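Local coordinates for FAD-dependent oxidoreductase (Actinomadura kijaniata, PDB 3M9V), which acts as a flavin-dependent oxidoreductase of the acyl-CoA dehydrogenase family in the biosynthesis of the sugar D-kijanose, probably on a dTDP-linked intermediate, at residues 49-54 against 175-180; 86-91 against 101-106; 154-157 against 163-166; 179-184 against 206-211. All coordinates share one frame; numbering follows the deposited sequence. Where two conformers were deposited one is given.

Contact 1: 49-54 against 175-180; sequences GTFPTD and APVGTH
Phe-51 leans across from the loop ahead of helix 53-61 and lays its side chain against Pro-176 and Val-177, in the loop between strands 163-172 and 180-187. The ring is carried outward because CG stands opposite the backbone N (chi1 -174°). At the root, Phe-51 CB lies 4.2 Å from Pro-176 CB, and CG keeps the same distance from that carbon. Further out, Phe-51 CD2 comes to 4.0 Å from Val-177 CG1. Phe-51 CE2 makes the tightest approach, with both valine methyls at 3.7 Å, Val-177 CG1 and CG2, and the two side chains cross at about a right angle. The leading atom, Phe-51 CZ, meets Val-177 CG2 at 4.0 Å. Thr-53 CG2 adds a second contact to Val-177 CG1, at 3.8 Å. CD of Pro-52 rests over one face of the Phe-51 ring, toward its rim. The neighbouring aromatic Phe-56 and Ala-101 of helix 96-118 also border this ring, joining it to the helical part of the chain. An alanine here would probably leave the Val-177 methyls without their aromatic partner and open a gap between the two loops. No hydrogen bond spans the segments, which meet purely by apolar packing near the surface. The arrangement belongs to the interface at which the helical N-terminal domain of the acyl-CoA dehydrogenase fold abuts the beta-rich middle domain.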
# COMPACT_ATOMS: atom_id res chain seq x y z
N GLY A 49 -1.08 -26.50 21.23
CA GLY A 49 -2.17 -26.75 20.28
C GLY A 49 -3.38 -27.38 20.96
O GLY A 49 -4.03 -28.24 20.39
N THR A 50 -3.68 -26.98 22.19
CA THR A 50 -4.69 -27.69 22.95
C THR A 50 -5.78 -26.70 23.34
O THR A 50 -5.55 -25.51 23.53
CB THR A 50 -4.12 -28.28 24.27
OG1 THR A 50 -3.56 -27.23 25.07
CG2 THR A 50 -3.06 -29.36 24.01
N PHE A 51 -7.00 -27.22 23.46
CA PHE A 51 -8.16 -26.38 23.66
C PHE A 51 -8.25 -26.02 25.15
O PHE A 51 -7.96 -26.85 26.01
CB PHE A 51 -9.38 -27.15 23.16
CG PHE A 51 -10.62 -26.34 23.17
CD1 PHE A 51 -10.93 -25.51 22.10
CD2 PHE A 51 -11.45 -26.37 24.29
CE1 PHE A 51 -12.08 -24.72 22.15
CE2 PHE A 51 -12.60 -25.59 24.34
CZ PHE A 51 -12.91 -24.76 23.27
N PRO A 52 -8.61 -24.77 25.49
CA PRO A 52 -8.62 -24.44 26.92
C PRO A 52 -9.92 -24.90 27.59
O PRO A 52 -10.84 -24.10 27.79
CB PRO A 52 -8.54 -22.91 26.88
CG PRO A 52 -9.40 -22.55 25.65
CD PRO A 52 -8.98 -23.62 24.64
N THR A 53 -10.04 -26.19 27.92
CA THR A 53 -11.32 -26.72 28.39
C THR A 53 -11.73 -26.05 29.69
O THR A 53 -12.92 -25.86 29.94
CB THR A 53 -11.27 -28.24 28.63
OG1 THR A 53 -10.16 -28.53 29.47
CG2 THR A 53 -11.13 -28.99 27.30
N ASP A 54 -10.76 -25.66 30.51
CA ASP A 54 -11.09 -25.04 31.80
C ASP A 54 -11.69 -23.64 31.68
O ASP A 54 -12.50 -23.19 32.51
CB ASP A 54 -9.85 -24.91 32.70
CG ASP A 54 -8.61 -24.41 31.96
OD1 ASP A 54 -7.84 -23.55 32.44
OD2 ASP A 54 -8.42 -24.89 30.82
N ALA A 175 -15.16 -27.75 18.73
CA ALA A 175 -15.62 -29.14 18.72
C ALA A 175 -15.20 -29.96 19.95
O ALA A 175 -15.92 -30.83 20.44
CB ALA A 175 -15.25 -29.85 17.42
N PRO A 176 -14.02 -29.68 20.51
CA PRO A 176 -13.62 -30.53 21.63
C PRO A 176 -14.57 -30.52 22.83
O PRO A 176 -14.61 -31.51 23.56
CB PRO A 176 -12.24 -29.98 21.98
CG PRO A 176 -11.70 -29.58 20.61
CD PRO A 176 -12.89 -28.89 19.98
N VAL A 177 -15.31 -29.44 23.05
CA VAL A 177 -16.22 -29.43 24.20
C VAL A 177 -17.66 -29.43 23.69
O VAL A 177 -18.60 -29.23 24.45
CB VAL A 177 -15.95 -28.24 25.18
CG1 VAL A 177 -14.55 -28.33 25.79
CG2 VAL A 177 -16.04 -26.88 24.49
N GLY A 178 -17.85 -29.69 22.40
CA GLY A 178 -19.17 -29.50 21.81
C GLY A 178 -20.07 -30.65 22.27
O GLY A 178 -19.60 -31.77 22.41
N THR A 179 -21.34 -30.37 22.53
CA THR A 179 -22.28 -31.40 22.97
C THR A 179 -23.29 -31.55 21.84
O THR A 179 -23.88 -32.62 21.68
CB THR A 179 -23.07 -30.96 24.23
OG1 THR A 179 -23.75 -29.72 23.98
CG2 THR A 179 -22.11 -30.84 25.40
N HIS A 180 -23.50 -30.48 21.08
CA HIS A 180 -24.48 -30.52 20.00
C HIS A 180 -23.86 -29.90 18.76
O HIS A 180 -23.19 -28.88 18.89
CB HIS A 180 -25.68 -29.64 20.32
CG HIS A 180 -26.55 -30.11 21.44
ND1 HIS A 180 -26.14 -30.11 22.76
CD2 HIS A 180 -27.84 -30.52 21.44
CE1 HIS A 180 -27.13 -30.55 23.52
NE2 HIS A 180 -28.18 -30.79 22.75

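Contact 2: 86-91 against 101-106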
# COMPACT_ATOMS: atom_id res chain seq x y z
N VAL A 86 -18.39 -6.46 20.57
CA VAL A 86 -17.63 -5.71 21.58
C VAL A 86 -17.11 -6.68 22.64
O VAL A 86 -15.96 -6.60 23.09
CB VAL A 86 -18.48 -4.64 22.26
CG1 VAL A 86 -17.72 -4.01 23.48
CG2 VAL A 86 -18.81 -3.52 21.25
N ALA A 87 -17.91 -7.66 23.01
CA ALA A 87 -17.42 -8.71 23.92
C ALA A 87 -16.33 -9.61 23.34
O ALA A 87 -15.33 -9.93 24.01
CB ALA A 87 -18.63 -9.51 24.40
N LEU A 88 -16.48 -10.03 22.08
CA LEU A 88 -15.43 -10.82 21.41
C LEU A 88 -14.10 -10.07 21.32
O LEU A 88 -13.02 -10.64 21.44
CB LEU A 88 -15.86 -11.26 20.01
CG LEU A 88 -17.11 -12.16 20.03
CD1 LEU A 88 -17.55 -12.58 18.62
CD2 LEU A 88 -16.76 -13.42 20.82
N LEU A 89 -14.18 -8.78 21.02
CA LEU A 89 -12.98 -7.94 20.98
C LEU A 89 -12.26 -8.00 22.34
O LEU A 89 -11.04 -8.24 22.41
CB LEU A 89 -13.46 -6.52 20.60
CG LEU A 89 -12.40 -5.48 20.21
CD1 LEU A 89 -13.09 -4.19 19.68
CD2 LEU A 89 -11.53 -5.11 21.43
N ALA A 90 -12.99 -7.78 23.43
CA ALA A 90 -12.34 -7.84 24.76
C ALA A 90 -11.72 -9.22 25.02
O ALA A 90 -10.58 -9.32 25.50
CB ALA A 90 -13.36 -7.48 25.90
N VAL A 91 -12.42 -10.29 24.64
CA VAL A 91 -11.83 -11.62 24.82
C VAL A 91 -10.60 -11.83 23.94
O VAL A 91 -9.59 -12.38 24.38
CB VAL A 91 -12.87 -12.77 24.65
CG1 VAL A 91 -12.23 -14.17 24.73
CG2 VAL A 91 -13.96 -12.67 25.72
N ALA A 101 -13.63 -19.44 19.23
CA ALA A 101 -14.52 -20.49 19.72
C ALA A 101 -15.76 -19.91 20.38
O ALA A 101 -16.84 -20.37 20.07
CB ALA A 101 -13.83 -21.45 20.67
N LEU A 102 -15.62 -18.95 21.31
CA LEU A 102 -16.80 -18.31 21.88
C LEU A 102 -17.80 -17.72 20.89
O LEU A 102 -19.01 -17.79 21.11
CB LEU A 102 -16.39 -17.24 22.89
CG LEU A 102 -17.52 -16.56 23.67
CD1 LEU A 102 -18.18 -17.66 24.51
CD2 LEU A 102 -16.89 -15.51 24.60
N HIS A 103 -17.31 -17.08 19.82
CA HIS A 103 -18.19 -16.56 18.78
C HIS A 103 -19.16 -17.65 18.28
O HIS A 103 -20.32 -17.33 18.01
CB HIS A 103 -17.40 -16.06 17.57
CG HIS A 103 -18.24 -15.83 16.35
ND1 HIS A 103 -18.40 -16.77 15.36
CD2 HIS A 103 -19.02 -14.77 16.00
CE1 HIS A 103 -19.21 -16.29 14.42
NE2 HIS A 103 -19.62 -15.09 14.81
N MET A 104 -18.73 -18.90 18.14
CA MET A 104 -19.61 -19.95 17.56
C MET A 104 -20.80 -20.15 18.52
O MET A 104 -21.95 -20.27 18.11
CB MET A 104 -18.86 -21.30 17.47
CG MET A 104 -17.65 -21.35 16.51
SD MET A 104 -17.95 -20.60 14.88
CE MET A 104 -19.07 -21.83 14.24
N GLN A 105 -20.53 -20.14 19.82
CA GLN A 105 -21.64 -20.27 20.77
C GLN A 105 -22.57 -19.06 20.77
O GLN A 105 -23.80 -19.21 20.73
CB GLN A 105 -21.12 -20.42 22.20
CG GLN A 105 -22.27 -20.56 23.22
CD GLN A 105 -22.72 -22.02 23.36
OE1 GLN A 105 -22.29 -22.89 22.60
NE2 GLN A 105 -23.57 -22.28 24.34
N LEU A 106 -21.99 -17.87 20.88
CA LEU A 106 -22.80 -16.65 20.96
C LEU A 106 -23.64 -16.43 19.70
O LEU A 106 -24.80 -16.04 19.77
CB LEU A 106 -21.98 -15.40 21.28
CG LEU A 106 -21.19 -15.52 22.60
CD1 LEU A 106 -20.67 -14.17 23.03
CD2 LEU A 106 -22.08 -16.04 23.70
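Helices 81-94 and 96-118 form an antiparallel helical hairpin, and Leu-88 on the first reaches over to His-103 and Leu-102 on the second. The axes of the two short segments run at 159° and approach to 10.5 Å, with no hydrogen bond between them. The isobutyl group of Leu-88 divides its two methyls. Leu-88 CD1 sits 3.6 Å from His-103 CB and 3.7 Å from CD2 of the same histidine, arriving at the edge of the imidazole, near its plane. The other methyl, Leu-88 CD2, turns to the helix backbone, 3.8 Å from His-103 N, and lies 4.3 Å from Leu-102 CG. With CG on the far side from the backbone N (chi1 166°), the His-103 ring turns its CD2 edge toward Leu-88 CD1. One turn along, Val-91 CG2 touches Leu-102 CD2 at 4.2 Å. Leu-88 also packs on Val-266 of helix 264-283, and Val-91 on Leu-31 of helix 22-32, which keeps the pair buried. With an alanine in place of Leu-88, the imidazole edge would probably lose its methyl neighbour and a gap open between the helices. Apolar side chains packed between antiparallel helices in this way are part of the all-helical N-terminal domain of the acyl-CoA dehydrogenase fold.

Contact 3: 154-157 against 163-166; sequences TLRP and WLLS
Thr-154 to Pro-157 and Trp-163 to Ser-166 pair as the two antiparallel strands of a beta hairpin, their short axes 4.4 Å apart and at 153° to each other. This hairpin lies in the beta-rich middle domain of the acyl-CoA dehydrogenase fold. Two hydrogen-bonded pairs hold it: Thr-154 and Ser-166 exchange both of their backbone bonds, and so do Arg-156 and Leu-164, where Arg-156 N to Leu-164 O measures 2.8 Å. Between them, Leu-155 and Leu-165 form a non-hydrogen-bonded pair; beside it Leu-155 CA approaches Leu-164 O at 3.4 Å as a CA-H...O contact.

On the face carrying Leu-155 and Leu-165, the packing is apolar. Leu-155 CD2 is wedged between Trp-163 CB, 3.5 Å away, and Leu-165 CB, at 3.9 Å. Its other methyl stands over the indole in a CH-pi contact, Leu-155 CD1 being 4.3 Å from the centroid of the five-membered ring of Trp-163 and 23° from the ring normal. The indole swings alongside the opposing strand because CG lies opposite its own carbonyl carbon (chi1 -52°). Val-239 of strand 239-241 covers both Leu-155 and Trp-163.

On the face of Arg-156 and Leu-164, the arginine chain bends at chi3 and its guanidinium is held in a salt bridge from NH1 to Asp-231 OD1. This position brings one flat side of the group over the leucine, with Leu-164 CD1 4.0 Å from Arg-156 NH1.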
# COMPACT_ATOMS: atom_id res chain seq x y z
N THR A 154 -24.45 -36.19 3.59
CA THR A 154 -25.79 -36.44 3.07
C THR A 154 -26.68 -37.11 4.12
O THR A 154 -26.20 -37.90 4.94
CB THR A 154 -25.73 -37.34 1.80
OG1 THR A 154 -25.01 -38.52 2.13
CG2 THR A 154 -24.85 -36.71 0.76
N LEU A 155 -27.95 -36.76 4.11
CA LEU A 155 -28.92 -37.38 5.00
C LEU A 155 -29.76 -38.35 4.17
O LEU A 155 -30.27 -37.99 3.11
CB LEU A 155 -29.88 -36.34 5.59
CG LEU A 155 -29.81 -35.68 6.97
CD1 LEU A 155 -31.10 -34.89 7.16
CD2 LEU A 155 -29.63 -36.68 8.11
N ARG A 156 -29.92 -39.57 4.67
CA ARG A 156 -30.58 -40.64 3.93
C ARG A 156 -31.74 -41.12 4.81
O ARG A 156 -31.59 -41.27 6.03
CB ARG A 156 -29.57 -41.78 3.85
CG ARG A 156 -29.43 -42.48 2.52
CD ARG A 156 -28.91 -43.87 2.81
NE ARG A 156 -27.87 -43.84 3.83
CZ ARG A 156 -27.41 -44.92 4.48
NH1 ARG A 156 -26.45 -44.79 5.38
NH2 ARG A 156 -27.92 -46.12 4.23
N PRO A 157 -32.91 -41.39 4.22
CA PRO A 157 -34.03 -41.73 5.10
C PRO A 157 -33.75 -43.10 5.73
O PRO A 157 -33.10 -43.93 5.10
CB PRO A 157 -35.23 -41.77 4.14
CG PRO A 157 -34.61 -42.16 2.82
CD PRO A 157 -33.23 -41.56 2.79
N TRP A 163 -33.65 -40.62 9.90
CA TRP A 163 -32.56 -40.42 8.93
C TRP A 163 -31.23 -41.00 9.41
O TRP A 163 -31.03 -41.29 10.59
CB TRP A 163 -32.27 -38.93 8.70
CG TRP A 163 -33.47 -38.09 8.37
CD1 TRP A 163 -34.35 -37.51 9.24
CD2 TRP A 163 -33.90 -37.73 7.05
NE1 TRP A 163 -35.32 -36.83 8.54
CE2 TRP A 163 -35.06 -36.94 7.20
CE3 TRP A 163 -33.42 -37.99 5.76
CZ2 TRP A 163 -35.76 -36.40 6.11
CZ3 TRP A 163 -34.12 -37.48 4.68
CH2 TRP A 163 -35.27 -36.68 4.87
N LEU A 164 -30.31 -41.13 8.46
CA LEU A 164 -28.97 -41.59 8.73
C LEU A 164 -28.08 -40.56 8.04
O LEU A 164 -28.32 -40.15 6.90
CB LEU A 164 -28.70 -43.00 8.18
CG LEU A 164 -29.58 -44.11 8.79
CD1 LEU A 164 -29.48 -45.37 7.94
CD2 LEU A 164 -29.07 -44.39 10.19
N LEU A 165 -27.06 -40.13 8.77
CA LEU A 165 -26.23 -39.00 8.35
C LEU A 165 -24.85 -39.58 8.09
O LEU A 165 -24.27 -40.23 8.97
CB LEU A 165 -26.19 -37.94 9.45
CG LEU A 165 -25.21 -36.77 9.28
CD1 LEU A 165 -25.58 -35.91 8.05
CD2 LEU A 165 -25.20 -35.92 10.54
N SER A 166 -24.32 -39.38 6.88
CA SER A 166 -22.92 -39.74 6.64
C SER A 166 -22.13 -38.61 6.00
O SER A 166 -22.64 -37.86 5.16
CB SER A 166 -22.83 -40.98 5.75
OG SER A 166 -23.22 -42.14 6.45

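Contact 4: 179-184 against 206-211; sequences THFVIN and PGFTVL
Phe-181 and Phe-208 meet in an edge-to-face stack inside the middle domain's beta structure, joining strand 180-187 to strand 208-210. These strands do not pair directly: the CA atoms of the two phenylalanines are 10.3 Å apart, and strand 208-210 is bonded instead to strand 225-234. Walking along the first segment, Thr-179 OG1 hydrogen-bonds His-180 ND1 at 2.7 Å, in the plane and at the edge of the imidazole; the hydroxyl is also tied to Val-140 N. Phe-181 then carries the contact. Its chi1 (-65°) carries the ring toward the second segment, and chi2 (-99°) turns its face to Phe-208. Phe-208 CZ stands 3.6 Å above the centre of that face, the planes tilted by 53° and the ring centroids 4.8 Å apart. Phe-208 CE2 lies 3.6 Å from Phe-181 CE2, and Phe-181 CZ adds a looser touch on Val-210 CG2 at 4.2 Å. Val-182 then packs on Val-141 of strand 141-147, and Ile-183 on Ile-227 and Phe-229 of strand 225-234. At the segment's end Asn-184 reaches the bound dTDP, its ND2 making a weak hydrogen bond to the nucleotide's O1B.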
# COMPACT_ATOMS: atom_id res chain seq x y z
N THR A 179 -21.34 -30.37 22.53
CA THR A 179 -22.28 -31.40 22.97
C THR A 179 -23.29 -31.55 21.84
O THR A 179 -23.88 -32.62 21.68
CB THR A 179 -23.07 -30.96 24.23
OG1 THR A 179 -23.75 -29.72 23.98
CG2 THR A 179 -22.11 -30.84 25.40
N HIS A 180 -23.50 -30.48 21.08
CA HIS A 180 -24.48 -30.52 20.00
C HIS A 180 -23.86 -29.90 18.76
O HIS A 180 -23.19 -28.88 18.89
CB HIS A 180 -25.68 -29.64 20.32
CG HIS A 180 -26.55 -30.11 21.44
ND1 HIS A 180 -26.14 -30.11 22.76
CD2 HIS A 180 -27.84 -30.52 21.44
CE1 HIS A 180 -27.13 -30.55 23.52
NE2 HIS A 180 -28.18 -30.79 22.75
N PHE A 181 -24.12 -30.47 17.58
CA PHE A 181 -23.44 -30.05 16.36
C PHE A 181 -24.51 -29.82 15.30
O PHE A 181 -25.22 -30.76 14.90
CB PHE A 181 -22.45 -31.12 15.90
CG PHE A 181 -21.31 -31.34 16.85
CD1 PHE A 181 -20.08 -30.75 16.62
CD2 PHE A 181 -21.51 -32.05 18.02
CE1 PHE A 181 -19.03 -30.92 17.52
CE2 PHE A 181 -20.48 -32.22 18.94
CZ PHE A 181 -19.24 -31.66 18.68
N VAL A 182 -24.67 -28.56 14.89
CA VAL A 182 -25.59 -28.25 13.79
C VAL A 182 -24.84 -28.42 12.48
O VAL A 182 -23.77 -27.83 12.30
CB VAL A 182 -26.11 -26.81 13.91
CG1 VAL A 182 -27.08 -26.47 12.79
CG2 VAL A 182 -26.81 -26.62 15.23
N ILE A 183 -25.36 -29.25 11.57
CA ILE A 183 -24.56 -29.73 10.45
C ILE A 183 -25.28 -29.30 9.18
O ILE A 183 -26.50 -29.47 9.08
CB ILE A 183 -24.46 -31.27 10.44
CG1 ILE A 183 -23.85 -31.77 11.76
CG2 ILE A 183 -23.58 -31.81 9.31
CD1 ILE A 183 -22.46 -31.22 12.02
N ASN A 184 -24.56 -28.72 8.23
CA ASN A 184 -25.19 -28.41 6.96
C ASN A 184 -25.13 -29.64 6.06
O ASN A 184 -24.04 -30.13 5.74
CB ASN A 184 -24.46 -27.25 6.28
CG ASN A 184 -24.74 -25.93 6.98
OD1 ASN A 184 -25.36 -25.87 8.04
ND2 ASN A 184 -24.28 -24.85 6.35
N PRO A 206 -24.37 -42.64 17.92
CA PRO A 206 -23.50 -43.70 17.40
C PRO A 206 -22.97 -43.32 16.01
O PRO A 206 -23.70 -42.71 15.23
CB PRO A 206 -24.46 -44.89 17.25
CG PRO A 206 -25.69 -44.54 18.02
CD PRO A 206 -25.77 -43.05 18.05
N GLY A 207 -21.75 -43.71 15.66
CA GLY A 207 -21.22 -43.30 14.37
C GLY A 207 -20.56 -41.92 14.31
O GLY A 207 -19.97 -41.55 13.29
N PHE A 208 -20.64 -41.17 15.40
CA PHE A 208 -20.19 -39.78 15.47
C PHE A 208 -18.79 -39.74 16.08
O PHE A 208 -18.62 -40.17 17.22
CB PHE A 208 -21.11 -38.89 16.31
CG PHE A 208 -20.69 -37.43 16.30
CD1 PHE A 208 -20.67 -36.71 15.12
CD2 PHE A 208 -20.25 -36.80 17.46
CE1 PHE A 208 -20.27 -35.38 15.10
CE2 PHE A 208 -19.85 -35.48 17.45
CZ PHE A 208 -19.85 -34.77 16.26
N THR A 209 -17.80 -39.25 15.35
CA THR A 209 -16.46 -39.09 15.94
C THR A 209 -15.95 -37.66 15.82
O THR A 209 -16.08 -37.06 14.75
CB THR A 209 -15.41 -39.96 15.20
OG1 THR A 209 -15.89 -41.30 15.10
CG2 THR A 209 -14.13 -39.98 16.03
N VAL A 210 -15.39 -37.13 16.91
CA VAL A 210 -14.61 -35.89 16.86
C VAL A 210 -13.12 -36.15 16.71
O VAL A 210 -12.57 -36.81 17.59
CB VAL A 210 -14.85 -35.06 18.12
CG1 VAL A 210 -13.95 -33.81 18.13
CG2 VAL A 210 -16.33 -34.69 18.17
N LEU A 211 -12.47 -35.68 15.65
CA LEU A 211 -11.07 -36.04 15.44
C LEU A 211 -10.20 -35.04 16.20
O LEU A 211 -10.72 -34.12 16.83
CB LEU A 211 -10.68 -36.05 13.97
CG LEU A 211 -11.46 -36.94 12.99
CD1 LEU A 211 -10.84 -36.84 11.58
CD2 LEU A 211 -11.46 -38.40 13.45

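Overall arrangement
From the N terminus, the chain opens contact 1 at residues 49-54 and returns to close it at 175-180, 121 residues later. Contacts 2 and 3 both fall within that long excursion: first the short helical hairpin of contact 2, then, in series, the beta hairpin of contact 3. Contact 4 starts where contact 1 ends, sharing Thr-179 and His-180, and closes at 206-211. Contact 1 thus bridges the helical N-terminal part, where Phe-51 packs on Ala-101 of contact 2, and the middle domain, where Ala-175 packs on Phe-181 and Val-210 of contact 4. Contacts 3 and 4 reach the same beta sheet.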